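Local coordinates for protein Alp7A (Bacillus subtilis, PDB 5EC0) that binds ADP as a bacterial actin-like protein and probably polymerises into the filaments that segregate a Bacillus subtilis plasmid, at residues G216-V221 with E304-Q309; V330-E335 with E359-L364. All blocks are in the same frame, centred on the assembly; numbering follows the deposited sequence.

Contact 1: G216-V221 with E304-Q309; sequences GTDDLV and EIKIAQ
Above the carboxylate plane of Asp218 lies the ammonium group of Lys306: NZ approaches OD2 obliquely, 52° out of that plane, and forms a salt bridge with 2.9 Å between NZ and OD2. The same nitrogen also donates to the flat amide of Gln309, one turn farther along helix 292-313, again from above the carbonyl plane, with NZ 2.9 Å from OE1. The lysine chain folds to get there. Its CG lies beside the backbone N (chi1 -60°), and the chain bends at the next two torsions, which lays CD against the acid, 3.7 Å from Asp218 OD2; the two side chains cross at about a right angle. Tyr302, from the same helix, also touches Asp218.

On strand 218-223 the acidic side chains alternate. Asp218 turns to the helix, while Asp219 takes the hydroxyl of Thr217 on the syn side of its OD2, with OG1 2.9 Å from that oxygen, and Ser238 on its OD1. This is the start of the strand that follows the glycine-rich phosphate loop of the actin fold, where Gly216 makes a weak hydrogen bond to the β-phosphate of ADP.

The contact is small but largely buried: the charged oxygen of Asp218 ties the strand to the helix, while Gln309 OE1 holds the ammonium group from within the helix, and the pairing probably keeps both Lys306 and Asp218 ionised.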
ATOM      1  N   GLY A 216       7.684  -1.712   7.234  1.00 38.51           N
ATOM      2  CA  GLY A 216       8.068  -0.882   8.367  1.00 36.22           C
ATOM      3  C   GLY A 216       7.230  -1.020   9.629  1.00 39.12           C
ATOM      4  O   GLY A 216       7.665  -0.624  10.715  1.00 42.90           O
ATOM      5  N   THR A 217       6.021  -1.553   9.489  1.00 33.83           N
ATOM      6  CA  THR A 217       5.158  -1.845  10.644  1.00 32.24           C
ATOM      7  C   THR A 217       4.420  -3.170  10.471  1.00 32.53           C
ATOM      8  O   THR A 217       4.287  -3.691   9.352  1.00 33.20           O
ATOM      9  CB  THR A 217       4.078  -0.753  10.888  1.00 36.36           C
ATOM     10  OG1 THR A 217       3.144  -0.745   9.805  1.00 37.67           O
ATOM     11  CG2 THR A 217       4.694   0.637  11.040  1.00 43.35           C
ATOM     12  N   ASP A 218       3.921  -3.692  11.584  1.00 29.39           N
ATOM     13  CA  ASP A 218       3.013  -4.832  11.566  1.00 30.01           C
ATOM     14  C   ASP A 218       1.745  -4.488  12.344  1.00 33.81           C
ATOM     15  O   ASP A 218       1.788  -4.291  13.554  1.00 42.16           O
ATOM     16  CB  ASP A 218       3.701  -6.070  12.140  1.00 28.19           C
ATOM     17  CG  ASP A 218       4.910  -6.473  11.326  1.00 38.09           C
ATOM     18  OD1 ASP A 218       4.736  -6.850  10.148  1.00 38.29           O
ATOM     19  OD2 ASP A 218       6.040  -6.397  11.851  1.00 52.25           O
ATOM     20  N   ASP A 219       0.625  -4.396  11.637  1.00 30.91           N
ATOM     21  CA  ASP A 219      -0.622  -3.918  12.236  1.00 36.95           C
ATOM     22  C   ASP A 219      -1.658  -5.032  12.339  1.00 37.14           C
ATOM     23  O   ASP A 219      -1.903  -5.765  11.377  1.00 38.59           O
ATOM     24  CB  ASP A 219      -1.187  -2.750  11.428  1.00 39.84           C
ATOM     25  CG  ASP A 219      -0.125  -1.716  11.073  1.00 45.67           C
ATOM     26  OD1 ASP A 219       0.146  -0.830  11.904  1.00 51.78           O
ATOM     27  OD2 ASP A 219       0.446  -1.801   9.965  1.00 45.44           O
ATOM     28  N   LEU A 220      -2.266  -5.156  13.512  1.00 27.94           N
ATOM     29  CA  LEU A 220      -3.210  -6.237  13.747  1.00 29.87           C
ATOM     30  C   LEU A 220      -4.573  -5.710  14.165  1.00 30.45           C
ATOM     31  O   LEU A 220      -4.674  -4.777  14.974  1.00 27.85           O
ATOM     32  CB  LEU A 220      -2.665  -7.195  14.809  1.00 34.04           C
ATOM     33  CG  LEU A 220      -1.312  -7.845  14.486  1.00 40.21           C
ATOM     34  CD1 LEU A 220      -0.176  -7.080  15.129  1.00 48.30           C
ATOM     35  CD2 LEU A 220      -1.295  -9.287  14.950  1.00 45.40           C
ATOM     36  N   VAL A 221      -5.618  -6.306  13.597  1.00 25.06           N
ATOM     37  CA  VAL A 221      -6.992  -5.953  13.938  1.00 28.97           C
ATOM     38  C   VAL A 221      -7.775  -7.188  14.391  1.00 31.15           C
ATOM     39  O   VAL A 221      -7.727  -8.228  13.738  1.00 28.58           O
ATOM     40  CB  VAL A 221      -7.719  -5.321  12.752  1.00 31.25           C
ATOM     41  CG1 VAL A 221      -8.964  -4.594  13.237  1.00 23.78           C
ATOM     42  CG2 VAL A 221      -6.795  -4.367  12.026  1.00 40.39           C
ATOM     43  N   GLU A 304       8.916 -16.540  12.639  1.00 38.11           N
ATOM     44  CA  GLU A 304       8.732 -17.055  13.989  1.00 41.87           C
ATOM     45  C   GLU A 304       8.459 -15.899  14.961  1.00 41.65           C
ATOM     46  O   GLU A 304       7.594 -15.996  15.828  1.00 42.95           O
ATOM     47  CB  GLU A 304       9.947 -17.898  14.417  1.00 39.01           C
ATOM     48  CG  GLU A 304       9.683 -19.409  14.254  1.00 52.33           C
ATOM     49  CD  GLU A 304      10.938 -20.250  14.102  1.00 65.57           C
ATOM     50  OE1 GLU A 304      12.036 -19.677  13.963  1.00 73.27           O
ATOM     51  OE2 GLU A 304      10.826 -21.494  14.117  1.00 73.53           O
ATOM     52  N   ILE A 305       9.162 -14.790  14.785  1.00 44.28           N
ATOM     53  CA  ILE A 305       8.870 -13.594  15.561  1.00 46.43           C
ATOM     54  C   ILE A 305       7.451 -13.065  15.247  1.00 44.26           C
ATOM     55  O   ILE A 305       6.724 -12.673  16.152  1.00 42.94           O
ATOM     56  CB  ILE A 305       9.936 -12.501  15.305  1.00 50.66           C
ATOM     57  CG1 ILE A 305      11.304 -12.961  15.832  1.00 50.76           C
ATOM     58  CG2 ILE A 305       9.560 -11.204  15.990  1.00 50.79           C
ATOM     59  CD1 ILE A 305      12.477 -12.298  15.137  1.00 50.31           C
ATOM     60  N   LYS A 306       7.041 -13.081  13.979  1.00 41.04           N
ATOM     61  CA  LYS A 306       5.715 -12.567  13.625  1.00 36.64           C
ATOM     62  C   LYS A 306       4.588 -13.429  14.200  1.00 36.97           C
ATOM     63  O   LYS A 306       3.641 -12.905  14.791  1.00 36.37           O
ATOM     64  CB  LYS A 306       5.552 -12.451  12.102  1.00 37.39           C
ATOM     65  CG  LYS A 306       6.528 -11.521  11.384  1.00 35.00           C
ATOM     66  CD  LYS A 306       6.452 -10.066  11.852  1.00 34.77           C
ATOM     67  CE  LYS A 306       7.489  -9.766  12.926  1.00 35.78           C
ATOM     68  NZ  LYS A 306       7.375  -8.378  13.437  1.00 35.76           N
ATOM     69  N   ILE A 307       4.689 -14.745  14.041  1.00 36.37           N
ATOM     70  CA  ILE A 307       3.640 -15.631  14.522  1.00 36.47           C
ATOM     71  C   ILE A 307       3.461 -15.444  16.022  1.00 42.20           C
ATOM     72  O   ILE A 307       2.337 -15.358  16.510  1.00 44.60           O
ATOM     73  CB  ILE A 307       3.938 -17.113  14.214  1.00 37.85           C
ATOM     74  CG1 ILE A 307       4.011 -17.343  12.711  1.00 37.30           C
ATOM     75  CG2 ILE A 307       2.849 -18.010  14.790  1.00 38.38           C
ATOM     76  CD1 ILE A 307       2.774 -16.866  11.962  1.00 38.20           C
ATOM     77  N   ALA A 308       4.578 -15.349  16.741  1.00 42.68           N
ATOM     78  CA  ALA A 308       4.561 -15.193  18.195  1.00 44.62           C
ATOM     79  C   ALA A 308       3.973 -13.847  18.607  1.00 45.21           C
ATOM     80  O   ALA A 308       3.253 -13.767  19.598  1.00 46.93           O
ATOM     81  CB  ALA A 308       5.970 -15.355  18.771  1.00 39.68           C
ATOM     82  N   GLN A 309       4.282 -12.794  17.851  1.00 40.52           N
ATOM     83  CA  GLN A 309       3.704 -11.481  18.110  1.00 42.91           C
ATOM     84  C   GLN A 309       2.182 -11.526  17.970  1.00 40.93           C
ATOM     85  O   GLN A 309       1.458 -11.054  18.842  1.00 41.46           O
ATOM     86  CB  GLN A 309       4.274 -10.427  17.156  1.00 46.76           C
ATOM     87  CG  GLN A 309       5.551  -9.735  17.613  1.00 52.43           C
ATOM     88  CD  GLN A 309       6.059  -8.713  16.585  1.00 62.97           C
ATOM     89  OE1 GLN A 309       5.404  -8.445  15.563  1.00 53.99           O
ATOM     90  NE2 GLN A 309       7.229  -8.139  16.854  1.00 71.88           N
TER

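Contact 2: V330-E335 with E359-L364; sequences VGEVLE and EDARLL. With ADP (adenosine-5'-diphosphate), chain D.
Glu332 and Arg362 meet at the adenine end of the nucleotide pocket of the actin-like ATPase fold, where short helix 328-333 faces the loop leading into helix 364-386. Starting at Glu332 CB, the first neighbour is the methyl of Ala361, 4.1 Å from CB to CB. CG stands anti to the backbone N (chi1 -168°) and the chain runs on extended, carrying the carboxylate past Ala361 to Arg362. There CD lies against Arg362 CB, and OE2 accepts the backbone N-H of Arg362, with N 3.3 Å from OE2, a long but fairly straight bond (157°) that arrives from above the carboxylate plane. The other oxygen, OE1, faces the base, 3.4 Å from ADP N7.

Arg362 bends at chi3 and lays its guanidinium over the adenine; ADP C6 sits 3.2 Å above the guanidinium plane, displaced toward its rim. Glu25 forms a salt bridge with NH2 at the far end. With an alanine in place of Arg362, the adenine is likely to lose the group lying over it and Glu25 its salt-bridge mate. The carboxylate and guanidinium planes are 81° apart and the two groups too distant for a salt bridge; one water links them, donating to Glu332 OE1 and accepting from Arg362 NE, its oxygen in the guanidinium plane at the edge, 3.1 Å from NE.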
ATOM      1  N   VAL A 330       4.863  -8.010   3.023  1.00 26.37           N
ATOM      2  CA  VAL A 330       5.731  -8.953   3.713  1.00 26.60           C
ATOM      3  C   VAL A 330       5.004 -10.285   3.925  1.00 27.97           C
ATOM      4  O   VAL A 330       5.627 -11.344   3.876  1.00 30.52           O
ATOM      5  CB  VAL A 330       6.238  -8.368   5.050  1.00 32.25           C
ATOM      6  CG1 VAL A 330       7.007  -9.416   5.863  1.00 32.40           C
ATOM      7  CG2 VAL A 330       7.140  -7.166   4.772  1.00 27.77           C
ATOM      8  N   GLY A 331       3.682 -10.237   4.118  1.00 28.28           N
ATOM      9  CA  GLY A 331       2.910 -11.448   4.357  1.00 26.96           C
ATOM     10  C   GLY A 331       2.993 -12.351   3.137  1.00 29.61           C
ATOM     11  O   GLY A 331       3.156 -13.563   3.237  1.00 31.34           O
ATOM     12  N   GLU A 332       2.886 -11.720   1.977  1.00 30.46           N
ATOM     13  CA  GLU A 332       3.055 -12.356   0.673  1.00 31.61           C
ATOM     14  C   GLU A 332       4.402 -13.076   0.549  1.00 30.93           C
ATOM     15  O   GLU A 332       4.474 -14.207   0.090  1.00 38.50           O
ATOM     16  CB  GLU A 332       2.908 -11.286  -0.423  1.00 27.06           C
ATOM     17  CG  GLU A 332       2.779 -11.827  -1.838  1.00 35.77           C
ATOM     18  CD  GLU A 332       2.334 -10.748  -2.826  1.00 48.04           C
ATOM     19  OE1 GLU A 332       3.157 -10.377  -3.685  1.00 47.54           O
ATOM     20  OE2 GLU A 332       1.165 -10.276  -2.744  1.00 45.04           O
ATOM     21  N   VAL A 333       5.464 -12.410   0.979  1.00 29.44           N
ATOM     22  CA  VAL A 333       6.815 -12.953   0.920  1.00 28.61           C
ATOM     23  C   VAL A 333       6.996 -14.118   1.899  1.00 35.65           C
ATOM     24  O   VAL A 333       7.664 -15.128   1.600  1.00 34.32           O
ATOM     25  CB  VAL A 333       7.837 -11.837   1.220  1.00 28.92           C
ATOM     26  CG1 VAL A 333       9.196 -12.406   1.578  1.00 32.62           C
ATOM     27  CG2 VAL A 333       7.922 -10.866   0.026  1.00 30.82           C
ATOM     28  N   LEU A 334       6.357 -13.977   3.054  1.00 31.58           N
ATOM     29  CA  LEU A 334       6.504 -14.913   4.151  1.00 34.13           C
ATOM     30  C   LEU A 334       5.561 -16.104   4.053  1.00 33.41           C
ATOM     31  O   LEU A 334       5.529 -16.942   4.958  1.00 40.40           O
ATOM     32  CB  LEU A 334       6.269 -14.199   5.491  1.00 38.42           C
ATOM     33  CG  LEU A 334       7.212 -13.094   5.969  1.00 36.57           C
ATOM     34  CD1 LEU A 334       6.890 -12.770   7.409  1.00 27.92           C
ATOM     35  CD2 LEU A 334       8.672 -13.499   5.829  1.00 34.25           C
ATOM     36  N   GLU A 335       4.792 -16.175   2.974  1.00 28.64           N
ATOM     37  CA  GLU A 335       3.710 -17.151   2.880  1.00 35.50           C
ATOM     38  C   GLU A 335       4.168 -18.588   3.135  1.00 41.88           C
ATOM     39  O   GLU A 335       3.571 -19.316   3.936  1.00 42.60           O
ATOM     40  CB  GLU A 335       3.036 -17.080   1.513  1.00 31.01           C
ATOM     41  CG  GLU A 335       2.013 -18.190   1.334  1.00 39.17           C
ATOM     42  CD  GLU A 335       1.216 -18.089   0.047  1.00 49.57           C
ATOM     43  OE1 GLU A 335       1.611 -17.329  -0.866  1.00 59.28           O
ATOM     44  OE2 GLU A 335       0.178 -18.772  -0.039  1.00 45.41           O
ATOM     45  N   GLU A 359      -4.703 -14.302  -0.588  1.00 36.02           N
ATOM     46  CA  GLU A 359      -4.325 -14.052  -1.969  1.00 41.38           C
ATOM     47  C   GLU A 359      -4.458 -12.547  -2.172  1.00 41.30           C
ATOM     48  O   GLU A 359      -5.311 -11.923  -1.543  1.00 39.86           O
ATOM     49  CB  GLU A 359      -5.208 -14.839  -2.933  1.00 53.19           C
ATOM     50  CG  GLU A 359      -4.585 -16.151  -3.398  1.00 70.97           C
ATOM     51  CD  GLU A 359      -5.559 -17.317  -3.343  1.00 83.52           C
ATOM     52  OE1 GLU A 359      -6.609 -17.185  -2.672  1.00 85.87           O
ATOM     53  OE2 GLU A 359      -5.274 -18.365  -3.965  1.00 87.07           O
ATOM     54  N   ASP A 360      -3.614 -11.966  -3.020  1.00 40.34           N
ATOM     55  CA  ASP A 360      -3.580 -10.507  -3.177  1.00 34.50           C
ATOM     56  C   ASP A 360      -3.237  -9.840  -1.855  1.00 31.62           C
ATOM     57  O   ASP A 360      -3.762  -8.759  -1.545  1.00 25.42           O
ATOM     58  CB  ASP A 360      -4.918  -9.962  -3.690  1.00 35.12           C
ATOM     59  CG  ASP A 360      -5.326 -10.565  -5.022  1.00 39.12           C
ATOM     60  OD1 ASP A 360      -4.474 -10.630  -5.931  1.00 39.96           O
ATOM     61  OD2 ASP A 360      -6.500 -10.962  -5.157  1.00 41.38           O
ATOM     62  N   ALA A 361      -2.368 -10.490  -1.078  1.00 26.67           N
ATOM     63  CA  ALA A 361      -1.994  -9.997   0.237  1.00 27.87           C
ATOM     64  C   ALA A 361      -1.426  -8.576   0.166  1.00 24.70           C
ATOM     65  O   ALA A 361      -1.788  -7.722   0.971  1.00 25.88           O
ATOM     66  CB  ALA A 361      -1.004 -10.936   0.894  1.00 21.78           C
ATOM     67  N   ARG A 362      -0.552  -8.308  -0.798  1.00 26.46           N
ATOM     68  CA  ARG A 362       0.010  -6.966  -0.898  1.00 22.63           C
ATOM     69  C   ARG A 362      -1.056  -5.901  -1.238  1.00 27.54           C
ATOM     70  O   ARG A 362      -0.942  -4.752  -0.827  1.00 27.86           O
ATOM     71  CB  ARG A 362       1.135  -6.917  -1.930  1.00 22.58           C
ATOM     72  CG  ARG A 362       1.945  -5.644  -1.844  1.00 23.27           C
ATOM     73  CD  ARG A 362       3.293  -5.753  -2.615  1.00 34.93           C
ATOM     74  NE  ARG A 362       3.121  -5.820  -4.070  1.00 34.92           N
ATOM     75  CZ  ARG A 362       3.174  -4.757  -4.869  1.00 37.91           C
ATOM     76  NH1 ARG A 362       3.402  -3.558  -4.352  1.00 35.37           N
ATOM     77  NH2 ARG A 362       3.014  -4.883  -6.181  1.00 34.93           N
ATOM     78  N   LEU A 363      -2.093  -6.285  -1.973  1.00 28.91           N
ATOM     79  CA  LEU A 363      -3.070  -5.309  -2.447  1.00 23.77           C
ATOM     80  C   LEU A 363      -4.386  -5.309  -1.671  1.00 23.95           C
ATOM     81  O   LEU A 363      -5.313  -4.586  -2.043  1.00 27.19           O
ATOM     82  CB  LEU A 363      -3.366  -5.538  -3.925  1.00 25.34           C
ATOM     83  CG  LEU A 363      -2.195  -5.383  -4.906  1.00 34.53           C
ATOM     84  CD1 LEU A 363      -2.688  -5.378  -6.364  1.00 29.09           C
ATOM     85  CD2 LEU A 363      -1.378  -4.147  -4.603  1.00 27.84           C
ATOM     86  N   LEU A 364      -4.463  -6.088  -0.590  1.00 24.51           N
ATOM     87  CA  LEU A 364      -5.744  -6.303   0.102  1.00 29.07           C
ATOM     88  C   LEU A 364      -6.374  -5.000   0.643  1.00 24.26           C
ATOM     89  O   LEU A 364      -7.586  -4.780   0.489  1.00 18.84           O
ATOM     90  CB  LEU A 364      -5.571  -7.316   1.247  1.00 27.76           C
ATOM     91  CG  LEU A 364      -6.832  -8.102   1.612  1.00 23.70           C
ATOM     92  CD1 LEU A 364      -7.247  -9.005   0.446  1.00 21.24           C
ATOM     93  CD2 LEU A 364      -6.648  -8.931   2.890  1.00 18.59           C
TER
HETATM   94  PB  ADP D 403       4.924  -0.974   3.759  1.00 58.56           P
HETATM   95  O1B ADP D 403       3.852  -0.095   3.126  1.00 38.66           O
HETATM   96  O2B ADP D 403       5.155  -0.778   5.248  1.00 56.80           O
HETATM   97  O3B ADP D 403       6.234  -1.063   3.012  1.00 62.29           O
HETATM   98  PA  ADP D 403       3.823  -3.205   2.276  1.00 33.43           P
HETATM   99  O1A ADP D 403       3.812  -2.247   1.106  1.00 40.40           O
HETATM  100  O2A ADP D 403       2.601  -4.053   2.578  1.00 24.57           O
HETATM  101  O3A ADP D 403       4.301  -2.466   3.639  1.00 54.81           O
HETATM  102  O5' ADP D 403       5.062  -4.198   2.113  1.00 44.01           O
HETATM  103  C5' ADP D 403       6.231  -3.850   1.383  1.00 39.49           C
HETATM  104  C4' ADP D 403       6.941  -5.171   1.172  1.00 31.93           C
HETATM  105  O4' ADP D 403       6.238  -5.896   0.168  1.00 33.87           O
HETATM  106  C3' ADP D 403       8.364  -5.050   0.661  1.00 34.83           C
HETATM  107  O3' ADP D 403       9.294  -5.173   1.737  1.00 41.55           O
HETATM  108  C2' ADP D 403       8.523  -6.222  -0.289  1.00 38.61           C
HETATM  109  O2' ADP D 403       9.402  -7.165   0.323  1.00 31.46           O
HETATM  110  C1' ADP D 403       7.131  -6.831  -0.420  1.00 35.07           C
HETATM  111  N9  ADP D 403       6.703  -7.088  -1.814  1.00 33.40           N
HETATM  112  C8  ADP D 403       6.147  -8.254  -2.205  1.00 37.07           C
HETATM  113  N7  ADP D 403       5.840  -8.231  -3.521  1.00 38.40           N
HETATM  114  C5  ADP D 403       6.190  -7.022  -3.986  1.00 32.10           C
HETATM  115  C6  ADP D 403       6.121  -6.375  -5.311  1.00 39.87           C
HETATM  116  N6  ADP D 403       5.603  -7.059  -6.368  1.00 49.53           N
HETATM  117  N1  ADP D 403       6.580  -5.108  -5.410  1.00 34.59           N
HETATM  118  C2  ADP D 403       7.096  -4.462  -4.339  1.00 34.28           C
HETATM  119  N3  ADP D 403       7.196  -4.985  -3.091  1.00 27.02           N
HETATM  120  C4  ADP D 403       6.765  -6.260  -2.863  1.00 27.07           C
HETATM  121  O   HOH W   1       2.245  -8.396  -5.584  1.00 36.65           O

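In the fold
Contact 1 closes before contact 2 opens along the chain, and their centres are 13 Å apart, both within the C-terminal domain of the Alp7A family. They share the five-stranded mixed sheet: contact 1 uses strand 218-223, while contact 2 follows strands 322-327 and 355-357 at the other side of strand 207-213. Helix 292-313 bridges them, since it holds Lys306 of 304-309 and also packs Tyr302 against Val330 and Leu334; the contacts touch where Lys306 CG lies 4.2 Å from Leu334 CD1. Between them they reach both ends of ADP, with Gly216 at the phosphates and Glu332 and Arg362 at the base, so this side of the pocket probably rests on the shared sheet and helix 292-313.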